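Local coordinates for protein glutaconate CoA-transferase subunit A (PDB 1POI) that catalyses the transfer of coenzyme A from acetyl-CoA to (R)-2-hydroxyglutarate and related compounds such as glutaconate, at residues K285-D288 and E289-K293; S247-Y250 and G251-D254; L260-Y263 and D264-S267. All coordinates share one frame; numbering follows the deposited sequence.

In the fold
The three contacts follow one another along the C-terminal part of the chain, beyond strand 236-239, the last strand of the parallel sheet within this chain. Contact 2, a bulged turn without regular strands, is buried and lies against the chain of another protein. Contacts 1 and 3 are partly buried and sit at opposite ends of two different helices: contact 1 at the N-terminal end of helix 287-294, beside another copy of this protein, contact 3 at the C-terminal end of helix 257-266. A capping carboxylate serves one end, a serine hydroxyl the other. The loop that holds contact 2 also joins them, since Leu260 and Tyr290 both touch Pro246, while Tyr253 and Leu291 share Tyr242.

Contact 1 of 3, residues K285-D288 and E289-K293; sequences KDHD and EYLNK
Asp286 and Glu289 mark the start of helix 287-294, where the chain passes from an extended Asp286 into helical turns bonded from Leu291 N to His287 O (3.0 Å) and from Asn292 N to Asp288 O (2.9 Å). Asp286 is the N-cap. Its chi1 of 55° sets CG between the backbone N and the carbonyl carbon, and OD1 accepts from Glu289 N at 3.2 Å, the donor arriving on the anti side of the carboxylate and somewhat out of its plane. Glu289 folds back over the preceding turn: its chain bends at chi2, and OE1 takes Lys285 N at 3.1 Å from above the carboxylate plane. The two carboxylate planes stand 73° apart, the side chains crossing at about a right angle.

His287 reaches along the helix to Tyr290 and Leu291. The imidazole and phenol planes are nearly parallel but slid apart with little overlap, CE1 of His287 lying 3.8 Å from CD2 of Tyr290, while His287 NE2 meets Leu291 CD2. Both polar tips are anchored elsewhere, His287 NE2 on Pro241 O and Tyr290 OH on His245 ND1; Asn292 OD1 accepts from Thr297 N of the second subunit. Two acidic side chains thus satisfy backbone N-H groups around the first turn, and their negative charge would be expected to interact favourably with the helix dipole.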
ATOM      1  N   LYS A 285     -15.339   4.774 -35.572  1.00 23.00           N
ATOM      2  CA  LYS A 285     -14.080   4.210 -36.067  1.00 22.58           C
ATOM      3  C   LYS A 285     -13.264   3.406 -35.064  1.00 22.01           C
ATOM      4  O   LYS A 285     -12.541   2.485 -35.439  1.00 25.15           O
ATOM      5  CB  LYS A 285     -13.189   5.319 -36.623  1.00 25.14           C
ATOM      6  CG  LYS A 285     -11.892   4.819 -37.233  1.00 31.41           C
ATOM      7  CD  LYS A 285     -10.894   5.944 -37.484  1.00 37.29           C
ATOM      8  CE  LYS A 285      -9.553   5.384 -37.992  1.00 39.73           C
ATOM      9  NZ  LYS A 285      -8.464   6.409 -38.113  1.00 41.81           N
ATOM     10  N   ASP A 286     -13.309   3.801 -33.802  1.00 21.53           N
ATOM     11  CA  ASP A 286     -12.550   3.109 -32.769  1.00 20.03           C
ATOM     12  C   ASP A 286     -13.035   3.493 -31.381  1.00 19.74           C
ATOM     13  O   ASP A 286     -13.916   4.350 -31.247  1.00 18.12           O
ATOM     14  CB  ASP A 286     -11.062   3.407 -32.914  1.00 18.23           C
ATOM     15  CG  ASP A 286     -10.764   4.870 -32.901  1.00 15.63           C
ATOM     16  OD1 ASP A 286     -11.685   5.644 -32.599  1.00 16.86           O
ATOM     17  OD2 ASP A 286      -9.603   5.258 -33.171  1.00 18.49           O
ATOM     18  N   HIS A 287     -12.435   2.877 -30.362  1.00 20.14           N
ATOM     19  CA  HIS A 287     -12.813   3.102 -28.969  1.00 18.40           C
ATOM     20  C   HIS A 287     -12.651   4.563 -28.521  1.00 18.22           C
ATOM     21  O   HIS A 287     -13.479   5.086 -27.771  1.00 17.93           O
ATOM     22  CB  HIS A 287     -12.046   2.158 -28.036  1.00 14.44           C
ATOM     23  CG  HIS A 287     -12.569   2.156 -26.634  1.00 13.48           C
ATOM     24  ND1 HIS A 287     -13.830   1.703 -26.309  1.00  8.95           N
ATOM     25  CD2 HIS A 287     -11.982   2.508 -25.464  1.00 13.53           C
ATOM     26  CE1 HIS A 287     -13.993   1.775 -25.001  1.00 11.38           C
ATOM     27  NE2 HIS A 287     -12.888   2.258 -24.463  1.00  9.58           N
ATOM     28  N   ASP A 288     -11.589   5.218 -28.963  1.00 14.03           N
ATOM     29  CA  ASP A 288     -11.416   6.599 -28.614  1.00 15.17           C
ATOM     30  C   ASP A 288     -12.705   7.355 -28.963  1.00 19.26           C
ATOM     31  O   ASP A 288     -13.270   8.022 -28.111  1.00 24.53           O
ATOM     32  CB  ASP A 288     -10.203   7.170 -29.341  1.00 12.48           C
ATOM     33  CG  ASP A 288      -8.905   6.884 -28.603  1.00 12.93           C
ATOM     34  OD1 ASP A 288      -8.942   6.185 -27.572  1.00 15.42           O
ATOM     35  OD2 ASP A 288      -7.847   7.390 -29.012  1.00 13.89           O
ATOM     36  N   GLU A 289     -13.226   7.150 -30.172  1.00 20.03           N
ATOM     37  CA  GLU A 289     -14.457   7.789 -30.622  1.00 19.04           C
ATOM     38  C   GLU A 289     -15.602   7.548 -29.670  1.00 18.55           C
ATOM     39  O   GLU A 289     -16.491   8.394 -29.519  1.00 20.57           O
ATOM     40  CB  GLU A 289     -14.870   7.275 -32.001  1.00 20.64           C
ATOM     41  CG  GLU A 289     -13.928   7.682 -33.093  1.00 21.26           C
ATOM     42  CD  GLU A 289     -14.627   8.070 -34.374  1.00 24.21           C
ATOM     43  OE1 GLU A 289     -15.800   7.682 -34.581  1.00 25.09           O
ATOM     44  OE2 GLU A 289     -13.987   8.785 -35.176  1.00 26.76           O
ATOM     45  N   TYR A 290     -15.625   6.364 -29.084  1.00 15.66           N
ATOM     46  CA  TYR A 290     -16.672   6.011 -28.139  1.00 15.67           C
ATOM     47  C   TYR A 290     -16.507   6.882 -26.881  1.00 17.00           C
ATOM     48  O   TYR A 290     -17.471   7.470 -26.381  1.00 19.00           O
ATOM     49  CB  TYR A 290     -16.565   4.521 -27.806  1.00  7.05           C
ATOM     50  CG  TYR A 290     -17.558   4.001 -26.788  1.00  6.57           C
ATOM     51  CD1 TYR A 290     -18.842   3.642 -27.165  1.00  2.00           C
ATOM     52  CD2 TYR A 290     -17.188   3.799 -25.450  1.00  5.83           C
ATOM     53  CE1 TYR A 290     -19.727   3.097 -26.264  1.00  2.00           C
ATOM     54  CE2 TYR A 290     -18.083   3.251 -24.538  1.00  2.00           C
ATOM     55  CZ  TYR A 290     -19.347   2.902 -24.955  1.00  2.00           C
ATOM     56  OH  TYR A 290     -20.246   2.359 -24.063  1.00  2.00           O
ATOM     57  N   LEU A 291     -15.274   7.004 -26.405  1.00 16.57           N
ATOM     58  CA  LEU A 291     -14.989   7.792 -25.202  1.00 16.49           C
ATOM     59  C   LEU A 291     -15.349   9.250 -25.414  1.00 18.83           C
ATOM     60  O   LEU A 291     -16.020   9.877 -24.577  1.00 22.26           O
ATOM     61  CB  LEU A 291     -13.514   7.660 -24.801  1.00  7.33           C
ATOM     62  CG  LEU A 291     -13.112   6.234 -24.405  1.00  6.65           C
ATOM     63  CD1 LEU A 291     -11.661   6.212 -24.008  1.00  9.01           C
ATOM     64  CD2 LEU A 291     -13.996   5.693 -23.271  1.00  4.84           C
ATOM     65  N   ASN A 292     -14.943   9.783 -26.558  1.00 16.38           N
ATOM     66  CA  ASN A 292     -15.218  11.164 -26.858  1.00 14.23           C
ATOM     67  C   ASN A 292     -16.709  11.437 -27.006  1.00 15.13           C
ATOM     68  O   ASN A 292     -17.225  12.429 -26.492  1.00 13.08           O
ATOM     69  CB  ASN A 292     -14.395  11.598 -28.050  1.00 10.97           C
ATOM     70  CG  ASN A 292     -12.968  11.886 -27.670  1.00 11.95           C
ATOM     71  OD1 ASN A 292     -12.653  11.991 -26.494  1.00 22.14           O
ATOM     72  ND2 ASN A 292     -12.099  12.036 -28.649  1.00 11.54           N
ATOM     73  N   LYS A 293     -17.415  10.496 -27.614  1.00 16.86           N
ATOM     74  CA  LYS A 293     -18.853  10.623 -27.797  1.00 17.07           C
ATOM     75  C   LYS A 293     -19.462  10.797 -26.421  1.00 16.09           C
ATOM     76  O   LYS A 293     -20.293  11.670 -26.220  1.00 21.58           O
ATOM     77  CB  LYS A 293     -19.412   9.363 -28.464  1.00 19.16           C
ATOM     78  CG  LYS A 293     -20.899   9.390 -28.701  1.00 21.41           C
ATOM     79  CD  LYS A 293     -21.254   9.198 -30.180  1.00 19.95           C
ATOM     80  CE  LYS A 293     -22.744   9.442 -30.412  1.00 20.98           C
ATOM     81  NZ  LYS A 293     -23.577   8.513 -29.575  1.00 21.10           N
TER

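Contact 2 of 3, residues S247-Y250 and G251-D254; sequences SQCY and GLYD
A tight turn closed by a classic beta bulge brings Cys249 against Leu252 and Tyr253 in the loop between strand 236-239 and helix 257-266. Cys249 and Tyr253 form a single antiparallel hydrogen-bonded pair: Cys249 N donates to Tyr253 O at 3.1 Å, and Cys249 O takes Tyr253 N at 3.1 Å. The same carbonyl also accepts from Leu252 N at 2.9 Å, so two successive N-H groups grip one oxygen. Tyr250 and Gly251 make the corner with the backbone angles of a type II turn, and the positive phi of Gly251 (77°) favours glycine there.

Beneath the bulge, the Tyr253 ring offers one face to Cys249. Cys249 CB sits 3.4 Å from Tyr253 CZ in a CH-pi contact offset toward the rim, while SG approaches the ring obliquely and also touches Leu252 CD1 at 4.1 Å. A chi1 of 49° turns the Tyr253 ring back under the first arm of the turn, where its edge at CE1 meets Ser247 O. The ring also stacks on Tyr242, and its hydroxyl bonds Glu212 OE2 and Ala244 N. Replacing Tyr253 by a leucine would probably leave Glu212 and Ala244 N without this partner and open a gap under Cys249 CB.

Gln248 and Asp254 run side by side at the mouth of the turn, pointing the same way, with their flat ends 22° apart; the bond from Gln248 NE2 to Asp254 OD1 is weak (3.1 Å). Both have stronger partners on the chain of another protein, Gln248 NE2 an acidic side chain and Asp254 OD2 a basic one. The backbone bonds and the aromatic face therefore fix the turn from within, while its amide and carboxylate face the partner protein.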
ATOM      1  N   SER A 247     -20.190  -1.263 -17.896  1.00 19.70           N
ATOM      2  CA  SER A 247     -20.168  -2.091 -16.700  1.00 16.39           C
ATOM      3  C   SER A 247     -19.096  -1.634 -15.721  1.00 16.47           C
ATOM      4  O   SER A 247     -18.181  -0.872 -16.091  1.00 14.42           O
ATOM      5  CB  SER A 247     -19.997  -3.559 -17.074  1.00 13.98           C
ATOM      6  OG  SER A 247     -18.717  -3.792 -17.608  1.00 11.06           O
ATOM      7  N   GLN A 248     -19.237  -2.080 -14.470  1.00 15.28           N
ATOM      8  CA  GLN A 248     -18.297  -1.733 -13.389  1.00 14.84           C
ATOM      9  C   GLN A 248     -16.899  -2.254 -13.677  1.00 14.92           C
ATOM     10  O   GLN A 248     -16.685  -3.043 -14.589  1.00 21.29           O
ATOM     11  CB  GLN A 248     -18.762  -2.310 -12.043  1.00  7.35           C
ATOM     12  CG  GLN A 248     -20.205  -2.076 -11.776  1.00  9.28           C
ATOM     13  CD  GLN A 248     -20.624  -2.541 -10.433  1.00 13.77           C
ATOM     14  OE1 GLN A 248     -21.032  -3.694 -10.253  1.00 14.03           O
ATOM     15  NE2 GLN A 248     -20.551  -1.643  -9.454  1.00 19.47           N
ATOM     16  N   CYS A 249     -15.949  -1.805 -12.888  1.00  9.96           N
ATOM     17  CA  CYS A 249     -14.600  -2.245 -13.028  1.00  8.41           C
ATOM     18  C   CYS A 249     -13.973  -1.807 -11.731  1.00 12.50           C
ATOM     19  O   CYS A 249     -13.571  -0.640 -11.558  1.00 14.28           O
ATOM     20  CB  CYS A 249     -13.955  -1.597 -14.222  1.00  6.41           C
ATOM     21  SG  CYS A 249     -12.230  -1.991 -14.387  1.00  9.58           S
ATOM     22  N   TYR A 250     -14.012  -2.748 -10.790  1.00 11.29           N
ATOM     23  CA  TYR A 250     -13.504  -2.611  -9.444  1.00  9.82           C
ATOM     24  C   TYR A 250     -12.337  -1.651  -9.237  1.00 10.83           C
ATOM     25  O   TYR A 250     -11.298  -1.762  -9.883  1.00 11.39           O
ATOM     26  CB  TYR A 250     -13.136  -4.002  -8.917  1.00 12.00           C
ATOM     27  CG  TYR A 250     -12.778  -4.033  -7.447  1.00 11.68           C
ATOM     28  CD1 TYR A 250     -11.491  -3.713  -7.021  1.00 10.85           C
ATOM     29  CD2 TYR A 250     -13.740  -4.329  -6.477  1.00 11.04           C
ATOM     30  CE1 TYR A 250     -11.172  -3.675  -5.688  1.00  6.43           C
ATOM     31  CE2 TYR A 250     -13.421  -4.294  -5.120  1.00  6.67           C
ATOM     32  CZ  TYR A 250     -12.140  -3.964  -4.744  1.00  6.61           C
ATOM     33  OH  TYR A 250     -11.801  -3.889  -3.409  1.00 15.11           O
ATOM     34  N   GLY A 251     -12.525  -0.698  -8.328  1.00 11.44           N
ATOM     35  CA  GLY A 251     -11.473   0.239  -7.994  1.00 11.00           C
ATOM     36  C   GLY A 251     -11.256   1.330  -9.003  1.00 14.96           C
ATOM     37  O   GLY A 251     -10.416   2.214  -8.795  1.00 14.21           O
ATOM     38  N   LEU A 252     -11.996   1.282 -10.104  1.00 15.80           N
ATOM     39  CA  LEU A 252     -11.849   2.306 -11.116  1.00 15.53           C
ATOM     40  C   LEU A 252     -13.124   3.091 -11.395  1.00 16.04           C
ATOM     41  O   LEU A 252     -13.121   4.321 -11.315  1.00 18.23           O
ATOM     42  CB  LEU A 252     -11.279   1.718 -12.400  1.00 12.51           C
ATOM     43  CG  LEU A 252      -9.794   1.378 -12.302  1.00 14.43           C
ATOM     44  CD1 LEU A 252      -9.325   0.738 -13.583  1.00 18.47           C
ATOM     45  CD2 LEU A 252      -8.979   2.615 -12.029  1.00 10.95           C
ATOM     46  N   TYR A 253     -14.219   2.404 -11.687  1.00 13.89           N
ATOM     47  CA  TYR A 253     -15.451   3.110 -11.991  1.00 13.81           C
ATOM     48  C   TYR A 253     -16.657   2.243 -11.805  1.00 10.78           C
ATOM     49  O   TYR A 253     -16.548   1.034 -11.806  1.00 13.67           O
ATOM     50  CB  TYR A 253     -15.421   3.706 -13.410  1.00 17.48           C
ATOM     51  CG  TYR A 253     -14.988   2.750 -14.508  1.00 20.94           C
ATOM     52  CD1 TYR A 253     -15.902   1.880 -15.105  1.00 21.98           C
ATOM     53  CD2 TYR A 253     -13.669   2.708 -14.938  1.00 19.89           C
ATOM     54  CE1 TYR A 253     -15.510   1.004 -16.089  1.00 20.72           C
ATOM     55  CE2 TYR A 253     -13.270   1.830 -15.919  1.00 21.28           C
ATOM     56  CZ  TYR A 253     -14.193   0.983 -16.491  1.00 21.29           C
ATOM     57  OH  TYR A 253     -13.794   0.125 -17.489  1.00 26.89           O
ATOM     58  N   ASP A 254     -17.804   2.890 -11.672  1.00  8.95           N
ATOM     59  CA  ASP A 254     -19.086   2.260 -11.428  1.00  7.78           C
ATOM     60  C   ASP A 254     -19.905   2.087 -12.732  1.00  9.09           C
ATOM     61  O   ASP A 254     -19.562   2.680 -13.776  1.00  8.96           O
ATOM     62  CB  ASP A 254     -19.804   3.173 -10.446  1.00  9.06           C
ATOM     63  CG  ASP A 254     -20.794   2.444  -9.593  1.00 17.39           C
ATOM     64  OD1 ASP A 254     -21.230   1.345  -9.990  1.00 17.71           O
ATOM     65  OD2 ASP A 254     -21.141   2.979  -8.511  1.00 19.68           O
TER

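Contact 3 of 3, residues L260-Y263 and D264-S267; sequences LKVY and DKVS
Tyr263 and Ser267 meet at the C-terminal end of helix 257-266, where Ser267 is the first residue to leave helical backbone angles. The backbone bonds run four residues back: Val266 N to Val262 O is nearly straight (2.8 Å, 174° at the hydrogen), whereas Asp264 N comes to Leu260 O at 3.1 Å from above the carbonyl plane. Lys265 N reaches Lys261 O at a longer 3.3 Å and adds a weak bond to Val262 O.

Apolar packing follows the same spacing. Val262 and Val266 lie side by side and point the same way, CG1 of Val262 touching CG2 of Val266 at 3.8 Å, and Val266 goes on to meet Phe276 of helix 270-282. The aromatic contact belongs to Tyr263: with CG anti to the backbone N (chi1 -174°), its ring projects outward beside the last turn, where Ser267 CB stands over one face, offset toward the rim, 4.3 Å from the centroid of the Tyr263 ring. Phe276 meets this tyrosine edge-to-face, and Asp58 OD2 bonds its hydroxyl.

The Asp264 carboxylate finds its partners outside the helix, OD1 pairing with Arg84 in a salt bridge and also bonding Thr80 OG1, and with the bond from Arg85 NH1 to Ser267 O this ties the helix end to helix 84-92 and the loop before it.

The Tyr263 carbonyl is gripped twice by one residue: Ser267 N and Ser267 OG each donate to Tyr263 O at 2.9 Å, reaching that oxygen from opposite faces of its carbonyl plane.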
ATOM      1  N   LEU A 260     -27.163   2.091 -19.417  1.00 17.27           N
ATOM      2  CA  LEU A 260     -27.783   0.784 -19.387  1.00 16.33           C
ATOM      3  C   LEU A 260     -29.284   0.889 -19.500  1.00 17.71           C
ATOM      4  O   LEU A 260     -29.935  -0.078 -19.877  1.00 21.18           O
ATOM      5  CB  LEU A 260     -27.450   0.012 -18.109  1.00 16.31           C
ATOM      6  CG  LEU A 260     -26.042  -0.473 -17.771  1.00 16.17           C
ATOM      7  CD1 LEU A 260     -26.114  -1.148 -16.425  1.00 13.47           C
ATOM      8  CD2 LEU A 260     -25.486  -1.416 -18.815  1.00 13.48           C
ATOM      9  N   LYS A 261     -29.853   2.023 -19.114  1.00 21.21           N
ATOM     10  CA  LYS A 261     -31.307   2.189 -19.196  1.00 23.50           C
ATOM     11  C   LYS A 261     -31.730   2.460 -20.632  1.00 21.72           C
ATOM     12  O   LYS A 261     -32.793   2.020 -21.066  1.00 20.01           O
ATOM     13  CB  LYS A 261     -31.802   3.309 -18.280  1.00 27.51           C
ATOM     14  CG  LYS A 261     -31.715   2.994 -16.799  1.00 32.16           C
ATOM     15  CD  LYS A 261     -32.835   3.690 -16.048  1.00 38.59           C
ATOM     16  CE  LYS A 261     -32.509   3.854 -14.566  1.00 43.46           C
ATOM     17  NZ  LYS A 261     -31.460   4.898 -14.309  1.00 47.67           N
ATOM     18  N   VAL A 262     -30.888   3.191 -21.359  1.00 21.12           N
ATOM     19  CA  VAL A 262     -31.143   3.496 -22.761  1.00 22.60           C
ATOM     20  C   VAL A 262     -31.224   2.159 -23.469  1.00 24.24           C
ATOM     21  O   VAL A 262     -32.255   1.820 -24.052  1.00 24.42           O
ATOM     22  CB  VAL A 262     -29.990   4.283 -23.381  1.00 22.92           C
ATOM     23  CG1 VAL A 262     -30.224   4.480 -24.843  1.00 21.14           C
ATOM     24  CG2 VAL A 262     -29.842   5.616 -22.687  1.00 25.11           C
ATOM     25  N   TYR A 263     -30.154   1.372 -23.332  1.00 24.80           N
ATOM     26  CA  TYR A 263     -30.076   0.052 -23.935  1.00 23.43           C
ATOM     27  C   TYR A 263     -31.289  -0.811 -23.554  1.00 23.52           C
ATOM     28  O   TYR A 263     -31.825  -1.522 -24.402  1.00 24.92           O
ATOM     29  CB  TYR A 263     -28.762  -0.645 -23.548  1.00 25.60           C
ATOM     30  CG  TYR A 263     -28.544  -1.967 -24.264  1.00 26.51           C
ATOM     31  CD1 TYR A 263     -27.954  -2.007 -25.523  1.00 25.73           C
ATOM     32  CD2 TYR A 263     -29.023  -3.165 -23.721  1.00 27.03           C
ATOM     33  CE1 TYR A 263     -27.859  -3.202 -26.235  1.00 27.40           C
ATOM     34  CE2 TYR A 263     -28.932  -4.367 -24.421  1.00 27.04           C
ATOM     35  CZ  TYR A 263     -28.350  -4.375 -25.678  1.00 27.16           C
ATOM     36  OH  TYR A 263     -28.261  -5.553 -26.370  1.00 22.42           O
ATOM     37  N   ASP A 264     -31.741  -0.727 -22.305  1.00 22.22           N
ATOM     38  CA  ASP A 264     -32.884  -1.525 -21.861  1.00 22.81           C
ATOM     39  C   ASP A 264     -34.119  -1.301 -22.704  1.00 23.50           C
ATOM     40  O   ASP A 264     -34.864  -2.237 -22.979  1.00 23.04           O
ATOM     41  CB  ASP A 264     -33.241  -1.222 -20.407  1.00 21.67           C
ATOM     42  CG  ASP A 264     -34.632  -1.762 -20.009  1.00 25.00           C
ATOM     43  OD1 ASP A 264     -34.827  -2.994 -19.967  1.00 23.43           O
ATOM     44  OD2 ASP A 264     -35.540  -0.949 -19.729  1.00 30.53           O
ATOM     45  N   LYS A 265     -34.372  -0.046 -23.050  1.00 23.92           N
ATOM     46  CA  LYS A 265     -35.553   0.285 -23.821  1.00 23.61           C
ATOM     47  C   LYS A 265     -35.297   0.112 -25.307  1.00 21.42           C
ATOM     48  O   LYS A 265     -36.134  -0.416 -26.034  1.00 23.28           O
ATOM     49  CB  LYS A 265     -36.042   1.701 -23.472  1.00 27.53           C
ATOM     50  CG  LYS A 265     -35.112   2.841 -23.868  1.00 31.58           C
ATOM     51  CD  LYS A 265     -35.676   3.628 -25.041  1.00 38.33           C
ATOM     52  CE  LYS A 265     -34.653   4.617 -25.610  1.00 44.34           C
ATOM     53  NZ  LYS A 265     -35.107   5.174 -26.935  1.00 49.72           N
ATOM     54  N   VAL A 266     -34.136   0.566 -25.752  1.00 17.95           N
ATOM     55  CA  VAL A 266     -33.725   0.439 -27.138  1.00 18.94           C
ATOM     56  C   VAL A 266     -33.848  -1.017 -27.638  1.00 21.31           C
ATOM     57  O   VAL A 266     -34.497  -1.286 -28.646  1.00 24.21           O
ATOM     58  CB  VAL A 266     -32.286   0.907 -27.285  1.00 17.63           C
ATOM     59  CG1 VAL A 266     -31.693   0.363 -28.538  1.00 20.34           C
ATOM     60  CG2 VAL A 266     -32.239   2.419 -27.300  1.00 15.76           C
ATOM     61  N   SER A 267     -33.290  -1.961 -26.890  1.00 22.60           N
ATOM     62  CA  SER A 267     -33.333  -3.372 -27.260  1.00 22.44           C
ATOM     63  C   SER A 267     -34.709  -4.038 -27.188  1.00 22.50           C
ATOM     64  O   SER A 267     -34.772  -5.272 -27.216  1.00 22.31           O
ATOM     65  CB  SER A 267     -32.386  -4.171 -26.363  1.00 22.85           C
ATOM     66  OG  SER A 267     -32.835  -4.132 -25.011  1.00 21.41           O
TER